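Local coordinates for protein SidF, inhibitor of growth family, member 3 (Legionella pneumophila subsp. pneumophila, PDB 4FYE) that dephosphorylates phosphoinositide lipids, probably acting on the 3-phosphate of phosphatidylinositol 3,4,5-trisphosphate, as a membrane-associated phosphatase of Legionella, at residues 293-298 with 381-386; 301-306 with 392-397; 319-324 with 344-349; 352-357 with 406-411. The protein carries 1 engineered substitution. All coordinates share one frame; numbering follows the deposited sequence.

How the contacts relate
Contacts 1, 2 and 4 are close together around a four-stranded mixed sheet; contact 3 lies farther out, at the edge of the same region. Helix 284-311 serves both contact 1 and contact 2, whose centres are about 14 Å apart. Contact 2 and contact 4, with centres about 8 Å apart, share the sheet through neighbouring strands 391-399 and 402-416. Contact 1 touches contact 4 where Gln298 and Met384 meet Glu356 and Tyr410. Contact 3 precedes contact 4 along the chain and reaches it through Val347 and Tyr346. Contacts 1, 2 and 4 have alternating segments, so chain parts 49 to 86 residues apart are woven into one helix-and-sheet unit of the phosphatase.

Contact 1: residues 293-298 with 381-386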
loop_
_atom_site.group_PDB
_atom_site.type_symbol
_atom_site.label_atom_id
_atom_site.label_comp_id
_atom_site.label_asym_id
_atom_site.label_seq_id
_atom_site.Cartn_x
_atom_site.Cartn_y
_atom_site.Cartn_z
ATOM N N VAL A 293 -7.730 9.057 -16.896
ATOM C CA VAL A 293 -8.037 9.107 -15.484
ATOM C C VAL A 293 -6.858 8.541 -14.727
ATOM O O VAL A 293 -6.534 9.000 -13.647
ATOM C CB VAL A 293 -9.256 8.267 -15.169
ATOM C CG1 VAL A 293 -9.371 8.013 -13.691
ATOM C CG2 VAL A 293 -10.483 8.972 -15.707
ATOM N N THR A 294 -6.185 7.565 -15.306
ATOM C CA THR A 294 -5.151 6.994 -14.541
ATOM C C THR A 294 -4.004 7.969 -14.429
ATOM O O THR A 294 -3.349 8.025 -13.365
ATOM C CB THR A 294 -4.791 5.492 -14.857
ATOM O OG1 THR A 294 -3.423 5.338 -15.240
ATOM C CG2 THR A 294 -5.752 4.777 -15.825
ATOM N N LEU A 295 -3.803 8.782 -15.487
ATOM C CA LEU A 295 -2.856 9.882 -15.456
ATOM C C LEU A 295 -3.297 10.964 -14.430
ATOM O O LEU A 295 -2.532 11.400 -13.572
ATOM C CB LEU A 295 -2.795 10.522 -16.813
ATOM C CG LEU A 295 -1.536 11.071 -17.466
ATOM C CD1 LEU A 295 -1.874 12.462 -17.962
ATOM C CD2 LEU A 295 -0.322 11.119 -16.579
ATOM N N ILE A 296 -4.539 11.382 -14.508
ATOM C CA ILE A 296 -5.119 12.244 -13.520
ATOM C C ILE A 296 -4.847 11.744 -12.058
ATOM O O ILE A 296 -4.238 12.475 -11.228
ATOM C CB ILE A 296 -6.596 12.455 -13.873
ATOM C CG1 ILE A 296 -6.679 13.458 -15.048
ATOM C CG2 ILE A 296 -7.376 12.929 -12.664
ATOM C CD1 ILE A 296 -8.029 13.527 -15.738
ATOM N N ASN A 297 -5.243 10.510 -11.757
ATOM C CA ASN A 297 -4.897 9.889 -10.491
ATOM C C ASN A 297 -3.411 9.759 -10.252
ATOM O O ASN A 297 -2.973 9.934 -9.114
ATOM C CB ASN A 297 -5.511 8.543 -10.436
ATOM C CG ASN A 297 -6.999 8.610 -10.347
ATOM O OD1 ASN A 297 -7.600 9.693 -10.126
ATOM N ND2 ASN A 297 -7.626 7.444 -10.492
ATOM N N GLN A 298 -2.614 9.490 -11.298
ATOM C CA GLN A 298 -1.164 9.575 -11.121
ATOM C C GLN A 298 -0.719 10.958 -10.571
ATOM O O GLN A 298 0.159 11.011 -9.724
ATOM C CB GLN A 298 -0.394 9.278 -12.400
ATOM C CG GLN A 298 1.085 9.075 -12.100
ATOM C CD GLN A 298 1.335 7.994 -11.059
ATOM O OE1 GLN A 298 0.625 6.995 -11.029
ATOM N NE2 GLN A 298 2.387 8.159 -10.245
ATOM N N ARG A 381 1.937 1.662 -15.419
ATOM C CA ARG A 381 3.336 1.729 -15.840
ATOM C C ARG A 381 3.600 2.822 -16.911
ATOM O O ARG A 381 4.600 3.502 -16.872
ATOM C CB ARG A 381 3.826 0.325 -16.223
ATOM C CG ARG A 381 4.597 0.207 -17.511
ATOM C CD ARG A 381 6.049 0.551 -17.339
ATOM N NE ARG A 381 6.503 1.436 -18.408
ATOM C CZ ARG A 381 5.865 1.732 -19.548
ATOM N NH1 ARG A 381 4.685 1.209 -19.852
ATOM N NH2 ARG A 381 6.426 2.574 -20.404
ATOM N N GLN A 382 2.657 3.053 -17.800
ATOM C CA GLN A 382 2.817 4.079 -18.826
ATOM C C GLN A 382 2.678 5.505 -18.241
ATOM O O GLN A 382 3.483 6.417 -18.560
ATOM C CB GLN A 382 1.802 3.789 -19.932
ATOM C CG GLN A 382 1.481 4.912 -20.890
ATOM C CD GLN A 382 0.640 4.460 -22.084
ATOM O OE1 GLN A 382 0.788 5.013 -23.187
ATOM N NE2 GLN A 382 -0.222 3.437 -21.886
ATOM N N MET A 383 1.683 5.698 -17.369
ATOM C CA MET A 383 1.488 7.008 -16.731
ATOM C C MET A 383 2.623 7.364 -15.706
ATOM O O MET A 383 3.092 8.492 -15.653
ATOM C CB MET A 383 0.058 7.162 -16.170
ATOM C CG MET A 383 -1.068 6.749 -17.118
ATOM S SD MET A 383 -1.193 7.564 -18.758
ATOM C CE MET A 383 0.315 7.103 -19.548
ATOM N N MET A 384 3.081 6.391 -14.929
ATOM C CA MET A 384 4.265 6.595 -14.110
ATOM C C MET A 384 5.441 7.062 -14.949
ATOM O O MET A 384 6.142 8.018 -14.564
ATOM C CB MET A 384 4.646 5.328 -13.286
ATOM C CG MET A 384 3.698 5.008 -12.123
ATOM S SD MET A 384 4.246 3.536 -11.216
ATOM C CE MET A 384 5.800 4.227 -10.707
ATOM N N ASP A 385 5.678 6.397 -16.082
ATOM C CA ASP A 385 6.810 6.783 -16.968
ATOM C C ASP A 385 6.544 8.093 -17.727
ATOM O O ASP A 385 7.493 8.771 -18.140
ATOM C CB ASP A 385 7.186 5.669 -17.964
ATOM C CG ASP A 385 8.306 4.735 -17.454
ATOM O OD1 ASP A 385 9.152 5.138 -16.600
ATOM O OD2 ASP A 385 8.328 3.561 -17.930
ATOM N N ALA A 386 5.265 8.424 -17.924
ATOM C CA ALA A 386 4.845 9.699 -18.539
ATOM C C ALA A 386 5.352 10.852 -17.719
ATOM O O ALA A 386 5.895 11.838 -18.282
ATOM C CB ALA A 386 3.326 9.776 -18.606
#
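Met383 reaches across to Thr294 and Leu295 and carries most of this helix-helix contact. Its CG lies 3.3 Å from Thr294 OG1, the two side chains crossing at about a right angle. The bend at chi2 (-57°) turns SD toward Leu295, 3.8 Å from its CG. Leu295 CD2 leans back over the base of the same methionine, 4.0 Å from Met383 CB, and is 4.4 Å from Ala386 CB, about one turn farther along. The backbones are closest here, with Leu295 CA and Met383 CA 5.4 Å apart.

One turn on from Thr294, Gln298 fills the other end. Its bent chain lays the amide against Met384, whose CG is 3.8 Å from Gln298 OE1 and nearly as close to NE2 and CD, so that it rests on the amide group as a whole. That contact is only packing: OE1 accepts a hydrogen bond from Arg273 and NE2 bonds to Glu356, and together these fix the amide's rotation.

Farther out, Phe507 and Tyr502 of helix 482-514 cover Leu295 and Met383 respectively, and Phe387 touches both Leu295 and Gln298. Away from the interface Arg381 NE bonds to Asp385 OD2 at 2.8 Å, a salt bridge one helical turn long that Glu543 and Arg443 extend on either residue.

With segment axes 9.3 Å apart and crossing at -51°, this is a buried, largely apolar helix-helix packing. Both helices send side chains to Tyr410 of the adjacent sheet, an arrangement of layered alpha/beta architecture.

Contact 2: residues 301-306 with 392-397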
loop_
_atom_site.group_PDB
_atom_site.type_symbol
_atom_site.label_atom_id
_atom_site.label_comp_id
_atom_site.label_asym_id
_atom_site.label_seq_id
_atom_site.Cartn_x
_atom_site.Cartn_y
_atom_site.Cartn_z
ATOM N N VAL A 301 -1.342 10.982 -6.842
ATOM C CA VAL A 301 -0.266 10.241 -6.211
ATOM C C VAL A 301 0.997 11.100 -6.023
ATOM O O VAL A 301 1.697 10.922 -5.037
ATOM C CB VAL A 301 0.066 8.940 -7.015
ATOM C CG1 VAL A 301 1.408 8.278 -6.609
ATOM C CG2 VAL A 301 -1.086 7.993 -6.905
ATOM N N ILE A 302 1.313 11.981 -6.973
ATOM C CA ILE A 302 2.492 12.855 -6.823
ATOM C C ILE A 302 2.230 13.824 -5.704
ATOM O O ILE A 302 3.073 14.082 -4.865
ATOM C CB ILE A 302 2.846 13.606 -8.097
ATOM C CG1 ILE A 302 3.031 12.592 -9.219
ATOM C CG2 ILE A 302 4.078 14.508 -7.880
ATOM C CD1 ILE A 302 3.912 13.053 -10.334
ATOM N N GLN A 303 1.023 14.329 -5.657
ATOM C CA GLN A 303 0.686 15.235 -4.623
ATOM C C GLN A 303 0.807 14.584 -3.230
ATOM O O GLN A 303 1.339 15.200 -2.288
ATOM C CB GLN A 303 -0.722 15.752 -4.855
ATOM C CG GLN A 303 -1.117 16.802 -3.843
ATOM C CD GLN A 303 -2.410 17.459 -4.193
ATOM O OE1 GLN A 303 -3.452 17.045 -3.686
ATOM N NE2 GLN A 303 -2.368 18.455 -5.083
ATOM N N THR A 304 0.372 13.340 -3.104
ATOM C CA THR A 304 0.412 12.636 -1.815
ATOM C C THR A 304 1.878 12.295 -1.466
ATOM O O THR A 304 2.239 12.396 -0.308
ATOM C CB THR A 304 -0.485 11.389 -1.892
ATOM O OG1 THR A 304 -1.780 11.810 -2.313
ATOM C CG2 THR A 304 -0.622 10.602 -0.537
ATOM N N LEU A 305 2.749 11.946 -2.424
ATOM C CA LEU A 305 4.098 11.690 -1.983
ATOM C C LEU A 305 4.802 12.949 -1.493
ATOM O O LEU A 305 5.566 12.927 -0.514
ATOM C CB LEU A 305 4.891 11.056 -3.072
ATOM C CG LEU A 305 4.458 9.719 -3.685
ATOM C CD1 LEU A 305 5.680 8.913 -3.976
ATOM C CD2 LEU A 305 3.498 8.815 -2.948
ATOM N N ALA A 306 4.511 14.089 -2.108
ATOM C CA ALA A 306 5.164 15.340 -1.693
ATOM C C ALA A 306 4.738 15.719 -0.291
ATOM O O ALA A 306 5.545 16.211 0.476
ATOM C CB ALA A 306 4.832 16.462 -2.657
ATOM N N ALA A 392 5.478 18.034 -11.871
ATOM C CA ALA A 392 4.006 18.241 -11.821
ATOM C C ALA A 392 3.555 19.352 -10.904
ATOM O O ALA A 392 4.102 19.501 -9.827
ATOM C CB ALA A 392 3.290 16.967 -11.436
ATOM N N LYS A 393 2.522 20.094 -11.301
ATOM C CA LYS A 393 2.070 21.215 -10.498
ATOM C C LYS A 393 1.079 20.722 -9.496
ATOM O O LYS A 393 0.086 20.145 -9.868
ATOM C CB LYS A 393 1.492 22.307 -11.370
ATOM C CG LYS A 393 2.521 22.743 -12.381
ATOM C CD LYS A 393 2.240 24.062 -13.089
ATOM C CE LYS A 393 3.518 24.468 -13.815
ATOM N NZ LYS A 393 3.395 25.713 -14.624
ATOM N N ILE A 394 1.357 20.948 -8.222
ATOM C CA ILE A 394 0.674 20.237 -7.138
ATOM C C ILE A 394 0.251 21.207 -6.044
ATOM O O ILE A 394 0.575 22.351 -6.131
ATOM C CB ILE A 394 1.586 19.061 -6.637
ATOM C CG1 ILE A 394 0.835 17.828 -6.917
ATOM C CG2 ILE A 394 2.236 19.204 -5.230
ATOM C CD1 ILE A 394 0.907 17.568 -8.396
ATOM N N THR A 395 -0.495 20.759 -5.047
ATOM C CA THR A 395 -0.912 21.643 -3.949
ATOM C C THR A 395 -0.381 21.042 -2.661
ATOM O O THR A 395 -0.484 19.854 -2.490
ATOM C CB THR A 395 -2.457 21.722 -3.875
ATOM O OG1 THR A 395 -2.906 22.526 -4.957
ATOM C CG2 THR A 395 -2.927 22.353 -2.603
ATOM N N ILE A 396 0.177 21.855 -1.765
ATOM C CA ILE A 396 0.732 21.347 -0.549
ATOM C C ILE A 396 -0.061 22.020 0.538
ATOM O O ILE A 396 -0.103 23.254 0.592
ATOM C CB ILE A 396 2.240 21.735 -0.421
ATOM C CG1 ILE A 396 3.086 21.012 -1.490
ATOM C CG2 ILE A 396 2.789 21.534 1.001
ATOM C CD1 ILE A 396 3.425 19.630 -1.110
ATOM N N GLN A 397 -0.676 21.215 1.395
ATOM C CA GLN A 397 -1.289 21.748 2.627
ATOM C C GLN A 397 -0.264 22.277 3.635
ATOM O O GLN A 397 0.555 21.495 4.122
ATOM C CB GLN A 397 -2.008 20.627 3.349
ATOM C CG GLN A 397 -3.274 20.150 2.729
ATOM C CD GLN A 397 -4.160 21.312 2.408
ATOM O OE1 GLN A 397 -4.403 21.598 1.224
ATOM N NE2 GLN A 397 -4.605 22.037 3.452
#
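Gln303 and Ile394 make the closest carbon-carbon approach between helix 301-306 and strand 392-397: the aliphatic base of the glutamine, at CB, is 3.3 Å from Ile394 CG1, and the side chains cross at a slant. The same isoleucine also reaches the neighbouring helix residue, its CD1 4.4 Å from Ile302 CB. Two smaller pairs flank this centre. Towards the start of the strand Ile302 CD1 packs on Ala392 CB at 4.1 Å, and towards its end Ala306 CB meets Ile396 CD1 at 3.8 Å.

A mixed contact forms where Gln303 continues over the strand. With CG anti to the backbone N (chi1 -176°) and the chain extended, it runs alongside Thr395, both side chains pointing the same way. Its aliphatic part comes close to the peptide, with Gln303 CG 3.4 Å from Thr395 O. Beyond the contact, Thr211 touches this glutamine.

Backbone bonds tie the strand, outermost in this chain's sheet, to its partner: Ala392 pairs with Val408, Ile394 with Thr406 and Ile396 with Val404. One turn beyond Gln303, Gln307 donates to the carbonyl oxygen of Gln397.

The axes of the two short segments approach to 8.1 Å, at 46°. The touching residues are all buried and mostly aliphatic, which implies a join dominated by aliphatic packing, with a glutamine laid along the backbone of the edge strand.

Contact 3: residues 319-324 with 344-349; sequences WNKIPE and KLYVEH
The ring of Tyr346 is met at its edge by Lys321, whose CG lies near the ring plane, 3.5 Å from Tyr346 CE1. Lys321 CB is equally close to the neighbouring ring atom, Tyr346 CD1, and the two side chains run alongside one another in the same direction. The contact is thus made by the lysine's methylene base, while its bent chain takes the amino end away from the helix. Tyr346 is swung into this place with CG anti to its own backbone N (chi1 169°).

His349, about one turn after Tyr346, offers a second flat group. Pro323 CD approaches it obliquely and lies 4.1 Å from His349 CB. The carbonyl carbon of Leu345 sits at the imidazole edge, in its plane, and the ring of Tyr326 is stacked with that of His349.

Ile322 lies over the helix backbone at Leu345 and Tyr346. Its CD1 reaches Leu345 CB at 3.7 Å, the side chains crossing at about a right angle, and its CG1 is 3.9 Å from Tyr346 N. Ile322 and Tyr346 have the closest pair of CA atoms across the contact, 5.6 Å apart.

The turn after helix 315-320 is thereby laid along helix 335-349, and Asn350 donates side-chain hydrogen bonds to the carbonyl oxygens of both Lys321 and Tyr346. Leu342 of that helix extends the packing to Trp319 and Ile322. Val347 packs on Val404 and Thr406 of strand 402-416, and Tyr346 touches Leu352 in the link leading into strand 353-360.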
loop_
_atom_site.group_PDB
_atom_site.type_symbol
_atom_site.label_atom_id
_atom_site.label_comp_id
_atom_site.label_asym_id
_atom_site.label_seq_id
_atom_site.Cartn_x
_atom_site.Cartn_y
_atom_site.Cartn_z
ATOM N N TRP A 319 13.501 24.688 8.816
ATOM C CA TRP A 319 14.351 25.762 9.123
ATOM C C TRP A 319 15.708 25.699 8.476
ATOM O O TRP A 319 16.208 26.720 7.959
ATOM C CB TRP A 319 14.520 25.780 10.624
ATOM C CG TRP A 319 15.255 26.976 11.147
ATOM C CD1 TRP A 319 16.557 27.014 11.640
ATOM C CD2 TRP A 319 14.752 28.357 11.243
ATOM N NE1 TRP A 319 16.884 28.283 12.039
ATOM C CE2 TRP A 319 15.848 29.148 11.820
ATOM C CE3 TRP A 319 13.540 28.999 10.926
ATOM C CZ2 TRP A 319 15.718 30.525 12.068
ATOM C CZ3 TRP A 319 13.420 30.395 11.176
ATOM C CH2 TRP A 319 14.484 31.137 11.724
ATOM N N ASN A 320 16.350 24.536 8.519
ATOM C CA ASN A 320 17.720 24.446 8.031
ATOM C C ASN A 320 17.725 24.594 6.529
ATOM O O ASN A 320 18.694 24.979 5.946
ATOM C CB ASN A 320 18.399 23.123 8.447
ATOM C CG ASN A 320 18.471 22.931 9.976
ATOM O OD1 ASN A 320 18.818 23.845 10.746
ATOM N ND2 ASN A 320 18.158 21.711 10.419
ATOM N N LYS A 321 16.595 24.289 5.936
ATOM C CA LYS A 321 16.402 24.339 4.517
ATOM C C LYS A 321 15.930 25.700 4.039
ATOM O O LYS A 321 15.794 25.916 2.867
ATOM C CB LYS A 321 15.434 23.219 4.117
ATOM C CG LYS A 321 16.041 22.171 3.201
ATOM C CD LYS A 321 17.184 21.404 3.825
ATOM C CE LYS A 321 18.229 21.132 2.754
ATOM N NZ LYS A 321 17.955 19.765 2.218
ATOM N N ILE A 322 15.719 26.666 4.912
ATOM C CA ILE A 322 15.367 27.988 4.397
ATOM C C ILE A 322 16.569 28.966 4.448
ATOM O O ILE A 322 17.108 29.217 5.533
ATOM C CB ILE A 322 14.189 28.541 5.196
ATOM C CG1 ILE A 322 13.026 27.574 5.112
ATOM C CG2 ILE A 322 13.798 29.948 4.747
ATOM C CD1 ILE A 322 12.004 27.880 6.188
ATOM N N PRO A 323 17.015 29.512 3.291
ATOM C CA PRO A 323 18.291 30.277 3.400
ATOM C C PRO A 323 18.224 31.370 4.433
ATOM O O PRO A 323 17.174 31.962 4.607
ATOM C CB PRO A 323 18.454 30.856 2.020
ATOM C CG PRO A 323 17.891 29.723 1.142
ATOM C CD PRO A 323 16.717 29.134 1.893
ATOM N N GLU A 324 19.336 31.656 5.102
ATOM C CA GLU A 324 19.309 32.598 6.216
ATOM C C GLU A 324 18.520 33.885 5.958
ATOM O O GLU A 324 17.769 34.349 6.803
ATOM C CB GLU A 324 20.727 32.950 6.645
ATOM C CG GLU A 324 20.892 33.228 8.124
ATOM C CD GLU A 324 22.219 33.912 8.402
ATOM O OE1 GLU A 324 22.303 34.706 9.386
ATOM O OE2 GLU A 324 23.173 33.674 7.605
ATOM N N LYS A 344 5.593 26.803 4.063
ATOM C CA LYS A 344 5.462 27.740 2.974
ATOM C C LYS A 344 6.823 28.287 2.501
ATOM O O LYS A 344 7.088 28.315 1.332
ATOM C CB LYS A 344 4.524 28.901 3.358
ATOM C CG LYS A 344 4.408 29.898 2.210
ATOM C CD LYS A 344 3.954 31.293 2.582
ATOM C CE LYS A 344 4.407 32.229 1.476
ATOM N NZ LYS A 344 3.551 33.445 1.448
ATOM N N LEU A 345 7.668 28.716 3.418
ATOM C CA LEU A 345 8.964 29.237 3.028
ATOM C C LEU A 345 9.822 28.115 2.464
ATOM O O LEU A 345 10.507 28.311 1.495
ATOM C CB LEU A 345 9.665 29.925 4.210
ATOM C CG LEU A 345 9.115 31.324 4.548
ATOM C CD1 LEU A 345 9.561 31.879 5.902
ATOM C CD2 LEU A 345 9.402 32.370 3.472
ATOM N N TYR A 346 9.737 26.922 3.047
ATOM C CA TYR A 346 10.495 25.796 2.597
ATOM C C TYR A 346 10.176 25.510 1.140
ATOM O O TYR A 346 11.118 25.250 0.319
ATOM C CB TYR A 346 10.267 24.552 3.469
ATOM C CG TYR A 346 10.860 23.275 2.852
ATOM C CD1 TYR A 346 12.229 23.138 2.653
ATOM C CD2 TYR A 346 10.075 22.269 2.442
ATOM C CE1 TYR A 346 12.771 22.003 2.064
ATOM C CE2 TYR A 346 10.593 21.138 1.868
ATOM C CZ TYR A 346 11.948 21.022 1.665
ATOM O OH TYR A 346 12.493 19.890 1.065
ATOM N N VAL A 347 8.868 25.553 0.826
ATOM C CA VAL A 347 8.383 25.139 -0.483
ATOM C C VAL A 347 8.777 26.178 -1.530
ATOM O O VAL A 347 9.142 25.830 -2.653
ATOM C CB VAL A 347 6.835 24.961 -0.527
ATOM C CG1 VAL A 347 6.383 24.800 -1.978
ATOM C CG2 VAL A 347 6.404 23.768 0.294
ATOM N N GLU A 348 8.767 27.438 -1.118
ATOM C CA GLU A 348 9.009 28.565 -1.991
ATOM C C GLU A 348 10.492 28.572 -2.408
ATOM O O GLU A 348 10.812 28.821 -3.553
ATOM C CB GLU A 348 8.524 29.828 -1.272
ATOM C CG GLU A 348 8.928 31.193 -1.829
ATOM C CD GLU A 348 8.510 32.365 -0.889
ATOM O OE1 GLU A 348 9.244 33.393 -0.825
ATOM O OE2 GLU A 348 7.447 32.262 -0.203
ATOM N N HIS A 349 11.381 28.176 -1.513
ATOM C CA HIS A 349 12.800 28.174 -1.818
ATOM C C HIS A 349 13.471 26.847 -2.115
ATOM O O HIS A 349 14.674 26.830 -2.313
ATOM C CB HIS A 349 13.541 28.876 -0.666
ATOM C CG HIS A 349 13.029 30.267 -0.405
ATOM N ND1 HIS A 349 13.524 31.343 -1.028
ATOM C CD2 HIS A 349 12.006 30.709 0.358
ATOM C CE1 HIS A 349 12.871 32.432 -0.656
ATOM N NE2 HIS A 349 11.938 32.053 0.202
#

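Contact 4: residues 352-357 with 406-411; sequences LSVTEC and TAVGYQ
Glu356 OE2 is gripped by two groups: the hydroxyl of Tyr410 donates to it at 2.6 Å from OH to OE2, and the side-chain nitrogen of Gln298 adds a second hydrogen bond. The carboxylate oxygen sits at the edge of the tyrosine ring and in its plane, whereas the hydroxyl comes in above the carboxylate plane, which is turned 67° from the ring. Glu356 gets there with CG anti to its backbone N (chi1 -178°) and a fully extended chain. Its other oxygen is held by Arg273 in a salt bridge and by Thr643.

On the same face of the sheet Val354 CG1 packs against the ring edge, 3.7 Å from Tyr410 CD1, and Val408 CG1 meets Val354 CB at 4.0 Å.

The strands run parallel. Leu352 O takes a nearly straight bond from Gly409 N at 2.7 Å (170°), and Gly409 O accepts Val354 N at 2.9 Å. Glu356 N reaches Gln411 O, also at 2.9 Å, whereas the bond from Gln411 N to Val354 O is weak. Gly409 has no side chain, and its CA comes within 4.0 Å of Ser353 CA.

Arg273, the one charged partner found, and the neutral donors Tyr410, Gln298 and Thr643 would favour the ionised form of this buried carboxylate. The polar network on this face thus links the paired strands to helix 284-311 and to strand 641-645.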
loop_
_atom_site.group_PDB
_atom_site.type_symbol
_atom_site.label_atom_id
_atom_site.label_comp_id
_atom_site.label_asym_id
_atom_site.label_seq_id
_atom_site.Cartn_x
_atom_site.Cartn_y
_atom_site.Cartn_z
ATOM N N LEU A 352 11.272 20.487 -5.278
ATOM C CA LEU A 352 10.798 19.326 -4.571
ATOM C C LEU A 352 10.894 18.195 -5.510
ATOM O O LEU A 352 10.592 18.372 -6.708
ATOM C CB LEU A 352 9.353 19.482 -4.212
ATOM C CG LEU A 352 9.076 19.828 -2.753
ATOM C CD1 LEU A 352 10.245 20.498 -2.052
ATOM C CD2 LEU A 352 7.854 20.735 -2.720
ATOM N N SER A 353 11.327 17.039 -5.003
ATOM C CA SER A 353 11.242 15.913 -5.868
ATOM C C SER A 353 10.990 14.654 -5.132
ATOM O O SER A 353 11.358 14.495 -3.986
ATOM C CB SER A 353 12.430 15.795 -6.860
ATOM O OG SER A 353 13.623 15.993 -6.211
ATOM N N VAL A 354 10.363 13.743 -5.834
ATOM C CA VAL A 354 9.751 12.699 -5.189
ATOM C C VAL A 354 10.105 11.512 -5.997
ATOM O O VAL A 354 10.214 11.629 -7.195
ATOM C CB VAL A 354 8.270 13.072 -5.162
ATOM C CG1 VAL A 354 7.426 12.269 -6.109
ATOM C CG2 VAL A 354 7.800 13.105 -3.732
ATOM N N THR A 355 10.346 10.379 -5.350
ATOM C CA THR A 355 10.472 9.119 -6.124
ATOM C C THR A 355 9.567 7.983 -5.678
ATOM O O THR A 355 9.524 7.619 -4.516
ATOM C CB THR A 355 11.925 8.729 -6.517
ATOM O OG1 THR A 355 12.128 7.299 -6.441
ATOM C CG2 THR A 355 12.997 9.499 -5.773
ATOM N N GLU A 356 8.764 7.470 -6.608
ATOM C CA GLU A 356 7.844 6.414 -6.275
ATOM C C GLU A 356 8.339 5.052 -6.732
ATOM O O GLU A 356 8.715 4.903 -7.893
ATOM C CB GLU A 356 6.494 6.688 -6.889
ATOM C CG GLU A 356 5.460 5.634 -6.541
ATOM C CD GLU A 356 4.164 5.700 -7.389
ATOM O OE1 GLU A 356 3.303 4.814 -7.133
ATOM O OE2 GLU A 356 3.974 6.616 -8.265
ATOM N N CYS A 357 8.321 4.065 -5.822
ATOM C CA CYS A 357 8.599 2.666 -6.166
ATOM C C CYS A 357 7.312 1.830 -5.979
ATOM O O CYS A 357 6.881 1.534 -4.860
ATOM C CB CYS A 357 9.742 2.105 -5.302
ATOM S SG CYS A 357 10.049 0.314 -5.588
ATOM N N THR A 406 3.038 24.265 -6.017
ATOM C CA THR A 406 4.412 24.108 -6.473
ATOM C C THR A 406 4.531 23.050 -7.541
ATOM O O THR A 406 3.853 22.031 -7.509
ATOM C CB THR A 406 5.299 23.342 -5.455
ATOM O OG1 THR A 406 4.623 23.113 -4.226
ATOM C CG2 THR A 406 6.633 23.953 -5.285
ATOM N N ALA A 407 5.526 23.207 -8.373
ATOM C CA ALA A 407 5.975 22.121 -9.225
ATOM C C ALA A 407 6.623 21.079 -8.322
ATOM O O ALA A 407 7.194 21.473 -7.325
ATOM C CB ALA A 407 6.972 22.667 -10.251
ATOM N N VAL A 408 6.513 19.788 -8.636
ATOM C CA VAL A 408 7.221 18.719 -7.900
ATOM C C VAL A 408 7.838 17.746 -8.907
ATOM O O VAL A 408 7.123 17.263 -9.771
ATOM C CB VAL A 408 6.319 17.850 -7.009
ATOM C CG1 VAL A 408 7.140 16.665 -6.440
ATOM C CG2 VAL A 408 5.762 18.632 -5.798
ATOM N N GLY A 409 9.147 17.440 -8.763
ATOM C CA GLY A 409 9.904 16.508 -9.619
ATOM C C GLY A 409 9.438 15.070 -9.359
ATOM O O GLY A 409 9.101 14.725 -8.222
ATOM N N TYR A 410 9.376 14.231 -10.399
ATOM C CA TYR A 410 8.952 12.813 -10.238
ATOM C C TYR A 410 9.919 11.808 -10.872
ATOM O O TYR A 410 10.526 12.071 -11.905
ATOM C CB TYR A 410 7.509 12.619 -10.692
ATOM C CG TYR A 410 6.944 11.233 -10.525
ATOM C CD1 TYR A 410 6.386 10.801 -9.305
ATOM C CD2 TYR A 410 6.944 10.337 -11.616
ATOM C CE1 TYR A 410 5.867 9.506 -9.189
ATOM C CE2 TYR A 410 6.405 9.080 -11.519
ATOM C CZ TYR A 410 5.878 8.661 -10.329
ATOM O OH TYR A 410 5.414 7.392 -10.287
ATOM N N GLN A 411 10.121 10.687 -10.192
ATOM C CA GLN A 411 10.900 9.572 -10.703
ATOM C C GLN A 411 10.138 8.298 -10.368
ATOM O O GLN A 411 9.780 8.077 -9.215
ATOM C CB GLN A 411 12.278 9.515 -10.057
ATOM C CG GLN A 411 13.168 10.705 -10.409
ATOM C CD GLN A 411 14.633 10.456 -10.071
ATOM O OE1 GLN A 411 15.124 10.922 -9.035
ATOM N NE2 GLN A 411 15.336 9.717 -10.941
#